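Local atomic coordinates of uncharacterized IolB-like protein (Salmonella typhimurium LT2, PDB entry 2QJV), a protein that is uncharacterised but, as a nickel-bound member of the KduI/IolB family of the cupin clan, probably acts as a sugar isomerase. Residues C52-V56 against P83-V87; T160-T165 against A232-D238. The protein carries 2 engineered substitutions. All coordinates share one frame; numbering follows the deposited sequence.

Overall arrangement
From the N terminus the chain first builds a six-stranded antiparallel sheet. Within it, interaction 1 brings 83-87 back against 52-56, closing a long, mostly irregular excursion. Further on, interaction 2 joins 160-165 to 232-238 where both segments pass between two sheets, a five-stranded one holding 154-160 and 238-246 and a four-stranded one holding 165-166 and 231-233; it closes a larger, strand-rich excursion. The closures follow one another, neither nesting nor crossing. Interactions 1 and 2 have their nearest atoms about 12 Å apart and their centres about 24 Å apart. Strand 238-246 also packs against 52-56, so the two halves meet there, consistent with a two-domain cupin.

Interaction 1. Residues C52-V56 against P83-V87; sequences CLVLV and PAYSV
Two neighbouring strands of the six-stranded antiparallel sheet, 49-55 and 86-89, meet here, with Leu53 and Val87 as their hydrogen-bonded pair. Leu53 N donates to Val87 O at 2.9 Å, almost straight at 171°, and Val87 N answers to Leu53 O in the carbonyl plane. The CA of Ser86 also comes close to that same Leu53 O, as a C-H...O contact. The next bond along joins Leu55 N to Tyr85 O at 2.9 Å, with the N-H meeting the carbonyl nearly head-on at a C=O...N angle of 171°. Leu55 then keeps its side chain next to this acceptor: CG sits beside the backbone N (chi1 -72°), and CD1 rests 3.6 Å from Tyr85 O.

Strand 49-55 is an inner strand of the sheet, which the family suggests is part of a cupin-type beta fold; on its other side Cys52 and Val54 pair by backbone bonds with Cys108 and Ala106 of strand 104-111. Val54 and Ser86 form the non-hydrogen-bonded pair, both side chains on the face that, on the Val54 side, packs on Leu242 of strand 238-246. Both methyls of Val54 lie near Ser86 OG, with CG2 the nearer at 3.6 Å. Val54 CG1, anti to the backbone N, also meets Ala84 CB at 3.9 Å. Ala84 CB points toward the first strand and lies 3.4 Å from Leu55 O as well. Further back along the first strand, Cys52 SG lies 4.0 Å from Ser86 CB.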
loop_
_atom_site.group_PDB
_atom_site.type_symbol
_atom_site.label_atom_id
_atom_site.label_comp_id
_atom_site.label_asym_id
_atom_site.label_seq_id
_atom_site.Cartn_x
_atom_site.Cartn_y
_atom_site.Cartn_z
ATOM N N CYS A 52 -25.094 -7.660 -24.732
ATOM C CA CYS A 52 -25.959 -8.715 -24.263
ATOM C C CYS A 52 -26.632 -8.141 -22.999
ATOM O O CYS A 52 -25.999 -7.852 -21.997
ATOM C CB CYS A 52 -25.215 -10.033 -23.976
ATOM S SG CYS A 52 -26.317 -11.394 -23.491
ATOM N N LEU A 53 -27.924 -7.894 -23.139
ATOM C CA LEU A 53 -28.781 -7.354 -22.101
ATOM C C LEU A 53 -29.276 -8.530 -21.327
ATOM O O LEU A 53 -30.021 -9.348 -21.877
ATOM C CB LEU A 53 -29.972 -6.633 -22.706
ATOM C CG LEU A 53 -29.826 -5.184 -23.223
ATOM C CD1 LEU A 53 -28.494 -4.948 -23.874
ATOM C CD2 LEU A 53 -31.010 -4.852 -24.147
ATOM N N VAL A 54 -28.864 -8.648 -20.084
ATOM C CA VAL A 54 -29.275 -9.762 -19.225
ATOM C C VAL A 54 -30.264 -9.232 -18.177
ATOM O O VAL A 54 -29.970 -8.265 -17.448
ATOM C CB VAL A 54 -28.094 -10.474 -18.561
ATOM C CG1 VAL A 54 -28.618 -11.632 -17.635
ATOM C CG2 VAL A 54 -27.075 -10.993 -19.620
ATOM N N LEU A 55 -31.469 -9.828 -18.164
ATOM C CA LEU A 55 -32.494 -9.500 -17.148
ATOM C C LEU A 55 -32.192 -10.360 -15.917
ATOM O O LEU A 55 -32.526 -11.557 -15.851
ATOM C CB LEU A 55 -33.929 -9.687 -17.676
ATOM C CG LEU A 55 -34.494 -8.671 -18.702
ATOM C CD1 LEU A 55 -33.695 -8.575 -20.002
ATOM C CD2 LEU A 55 -35.981 -8.982 -19.044
ATOM N N VAL A 56 -31.460 -9.759 -14.990
ATOM C CA VAL A 56 -31.018 -10.441 -13.768
ATOM C C VAL A 56 -32.246 -10.742 -12.859
ATOM O O VAL A 56 -32.356 -11.801 -12.238
ATOM C CB VAL A 56 -29.895 -9.655 -12.984
ATOM C CG1 VAL A 56 -29.505 -10.466 -11.707
ATOM C CG2 VAL A 56 -28.644 -9.274 -13.875
ATOM N N PRO A 83 -33.159 -20.019 -15.747
ATOM C CA PRO A 83 -32.385 -19.143 -16.621
ATOM C C PRO A 83 -32.978 -17.737 -16.873
ATOM O O PRO A 83 -34.195 -17.565 -16.903
ATOM C CB PRO A 83 -32.292 -19.949 -17.933
ATOM C CG PRO A 83 -32.492 -21.366 -17.531
ATOM C CD PRO A 83 -33.482 -21.304 -16.413
ATOM N N ALA A 84 -32.083 -16.767 -17.000
ATOM C CA ALA A 84 -32.448 -15.403 -17.357
ATOM C C ALA A 84 -32.914 -15.340 -18.822
ATOM O O ALA A 84 -32.604 -16.230 -19.644
ATOM C CB ALA A 84 -31.268 -14.479 -17.172
ATOM N N TYR A 85 -33.726 -14.320 -19.094
ATOM C CA TYR A 85 -33.957 -13.847 -20.437
ATOM C C TYR A 85 -32.857 -12.810 -20.730
ATOM O O TYR A 85 -32.488 -12.007 -19.860
ATOM C CB TYR A 85 -35.320 -13.171 -20.619
ATOM C CG TYR A 85 -36.475 -14.119 -20.705
ATOM C CD1 TYR A 85 -36.933 -14.804 -19.575
ATOM C CD2 TYR A 85 -37.153 -14.302 -21.906
ATOM C CE1 TYR A 85 -38.034 -15.672 -19.661
ATOM C CE2 TYR A 85 -38.249 -15.135 -21.997
ATOM C CZ TYR A 85 -38.685 -15.823 -20.873
ATOM O OH TYR A 85 -39.751 -16.682 -21.005
ATOM N N SER A 86 -32.374 -12.819 -21.971
ATOM C CA SER A 86 -31.377 -11.883 -22.444
ATOM C C SER A 86 -31.695 -11.482 -23.884
ATOM O O SER A 86 -32.421 -12.178 -24.601
ATOM C CB SER A 86 -29.955 -12.490 -22.394
ATOM O OG SER A 86 -29.708 -13.027 -21.107
ATOM N N VAL A 87 -31.159 -10.337 -24.298
ATOM C CA VAL A 87 -31.271 -9.873 -25.685
ATOM C C VAL A 87 -29.878 -9.528 -26.211
ATOM O O VAL A 87 -29.146 -8.738 -25.579
ATOM C CB VAL A 87 -32.193 -8.657 -25.859
ATOM C CG1 VAL A 87 -32.149 -8.183 -27.354
ATOM C CG2 VAL A 87 -33.593 -9.006 -25.367
#

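Interaction 2. Residues T160-T165 against A232-D238; sequences TNAGAT and ATIAGYD. Engineered in segment 160-165: Ala162 (natural residue Glu), Ala164 (natural residue Asp).
Thr160 starts the contact by setting its CG2 methyl 3.6 Å from Thr233 CG2, as strand 154-160 gives way to a loop of what is probably the second cupin-type half; the side chain is about 12 Å from a bound nickel ion. The loop packs on a type II beta turn, Ile234 to Tyr237. At Asn161 the side-chain amide passes the Asp238 carboxylate obliquely, the two planes 39° apart. Asp238 OD1 is instead engaged by Ala162 N, 2.9 Å away in a nearly straight bond that uses the anti lone pair of the carboxylate oxygen. Ala162, an engineered residue, rests its CB over the turn, 3.4 Å from Ile234 O and 3.5 Å from Tyr237 N. Gly163 has backbone angles that call for glycine, and its N makes a weak bond to Thr233 OG1.

Ala164, also engineered, bonds through its N to Asn161 O within the loop, while its O is gripped twice by Thr233. With chi1 at 69°, Thr233 OG1 stands between its own N and carbonyl carbon and donates to Ala164 O on an in-plane lone pair at 2.7 Å; Thr233 N reaches the same oxygen at 3.3 Å. Thr165 pairs with Ala232 across a non-hydrogen-bonded antiparallel position, and its OG1 is hydrogen-bonded to Ala235 N of the second subunit.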
loop_
_atom_site.group_PDB
_atom_site.type_symbol
_atom_site.label_atom_id
_atom_site.label_comp_id
_atom_site.label_asym_id
_atom_site.label_seq_id
_atom_site.Cartn_x
_atom_site.Cartn_y
_atom_site.Cartn_z
ATOM N N THR A 160 -23.422 -20.962 -6.673
ATOM C CA THR A 160 -22.545 -21.675 -5.766
ATOM C C THR A 160 -23.206 -21.684 -4.386
ATOM O O THR A 160 -23.299 -20.665 -3.729
ATOM C CB THR A 160 -21.114 -21.068 -5.732
ATOM O OG1 THR A 160 -20.641 -20.851 -7.073
ATOM C CG2 THR A 160 -20.107 -22.012 -4.942
ATOM N N ASN A 161 -23.622 -22.852 -3.941
ATOM C CA ASN A 161 -24.257 -22.958 -2.611
ATOM C C ASN A 161 -23.254 -22.759 -1.477
ATOM O O ASN A 161 -22.045 -23.022 -1.640
ATOM C CB ASN A 161 -25.052 -24.255 -2.520
ATOM C CG ASN A 161 -26.240 -24.264 -3.481
ATOM O OD1 ASN A 161 -26.645 -23.224 -4.040
ATOM N ND2 ASN A 161 -26.803 -25.418 -3.662
ATOM N N ALA A 162 -23.755 -22.191 -0.375
ATOM C CA ALA A 162 -22.937 -21.815 0.787
ATOM C C ALA A 162 -22.044 -22.983 1.218
ATOM O O ALA A 162 -22.543 -24.091 1.461
ATOM C CB ALA A 162 -23.820 -21.340 1.950
ATOM N N GLY A 163 -20.744 -22.674 1.298
ATOM C CA GLY A 163 -19.710 -23.640 1.653
ATOM C C GLY A 163 -18.801 -23.959 0.469
ATOM O O GLY A 163 -17.544 -23.849 0.595
ATOM N N ALA A 164 -19.445 -24.216 -0.695
ATOM C CA ALA A 164 -18.770 -24.673 -1.901
ATOM C C ALA A 164 -17.810 -23.634 -2.485
ATOM O O ALA A 164 -17.941 -22.403 -2.297
ATOM C CB ALA A 164 -19.802 -25.091 -2.982
ATOM N N THR A 165 -16.864 -24.159 -3.259
ATOM C CA THR A 165 -15.867 -23.368 -3.983
ATOM C C THR A 165 -16.172 -23.444 -5.492
ATOM O O THR A 165 -16.427 -24.527 -5.999
ATOM C CB THR A 165 -14.435 -23.894 -3.721
ATOM O OG1 THR A 165 -14.305 -24.299 -2.358
ATOM C CG2 THR A 165 -13.383 -22.821 -4.089
ATOM N N ALA A 232 -14.526 -18.574 -2.914
ATOM C CA ALA A 232 -14.821 -19.355 -1.703
ATOM C C ALA A 232 -16.051 -18.756 -1.009
ATOM O O ALA A 232 -16.034 -17.614 -0.548
ATOM C CB ALA A 232 -13.612 -19.448 -0.736
ATOM N N THR A 233 -17.124 -19.528 -0.958
ATOM C CA THR A 233 -18.346 -19.101 -0.291
ATOM C C THR A 233 -18.295 -19.443 1.222
ATOM O O THR A 233 -17.525 -20.280 1.678
ATOM C CB THR A 233 -19.655 -19.689 -0.972
ATOM O OG1 THR A 233 -19.716 -21.079 -0.749
ATOM C CG2 THR A 233 -19.714 -19.391 -2.479
ATOM N N ILE A 234 -19.195 -18.793 1.959
ATOM C CA ILE A 234 -19.302 -18.782 3.402
ATOM C C ILE A 234 -20.611 -19.423 3.859
ATOM O O ILE A 234 -21.674 -19.105 3.313
ATOM C CB ILE A 234 -19.245 -17.253 3.855
ATOM C CG1 ILE A 234 -17.868 -16.644 3.494
ATOM C CG2 ILE A 234 -19.560 -17.039 5.297
ATOM C CD1 ILE A 234 -16.691 -17.302 4.129
ATOM N N ALA A 235 -20.525 -20.333 4.825
ATOM C CA ALA A 235 -21.694 -20.998 5.422
ATOM C C ALA A 235 -22.826 -19.991 5.721
ATOM O O ALA A 235 -22.603 -18.944 6.344
ATOM C CB ALA A 235 -21.317 -21.770 6.683
ATOM N N GLY A 236 -24.041 -20.329 5.287
ATOM C CA GLY A 236 -25.209 -19.468 5.476
ATOM C C GLY A 236 -25.544 -18.550 4.327
ATOM O O GLY A 236 -26.688 -18.108 4.205
ATOM N N TYR A 237 -24.574 -18.283 3.452
ATOM C CA TYR A 237 -24.768 -17.375 2.318
ATOM C C TYR A 237 -24.526 -17.992 0.953
ATOM O O TYR A 237 -23.384 -18.189 0.516
ATOM C CB TYR A 237 -23.901 -16.129 2.477
ATOM C CG TYR A 237 -24.272 -15.353 3.713
ATOM C CD1 TYR A 237 -25.487 -14.662 3.777
ATOM C CD2 TYR A 237 -23.419 -15.288 4.814
ATOM C CE1 TYR A 237 -25.836 -13.947 4.896
ATOM C CE2 TYR A 237 -23.797 -14.572 5.977
ATOM C CZ TYR A 237 -24.994 -13.922 5.995
ATOM O OH TYR A 237 -25.345 -13.201 7.121
ATOM N N ASP A 238 -25.639 -18.303 0.301
ATOM C CA ASP A 238 -25.622 -18.778 -1.082
ATOM C C ASP A 238 -25.137 -17.626 -2.003
ATOM O O ASP A 238 -25.379 -16.428 -1.757
ATOM C CB ASP A 238 -26.986 -19.304 -1.543
ATOM C CG ASP A 238 -27.391 -20.602 -0.899
ATOM O OD1 ASP A 238 -26.550 -21.424 -0.473
ATOM O OD2 ASP A 238 -28.605 -20.783 -0.825
#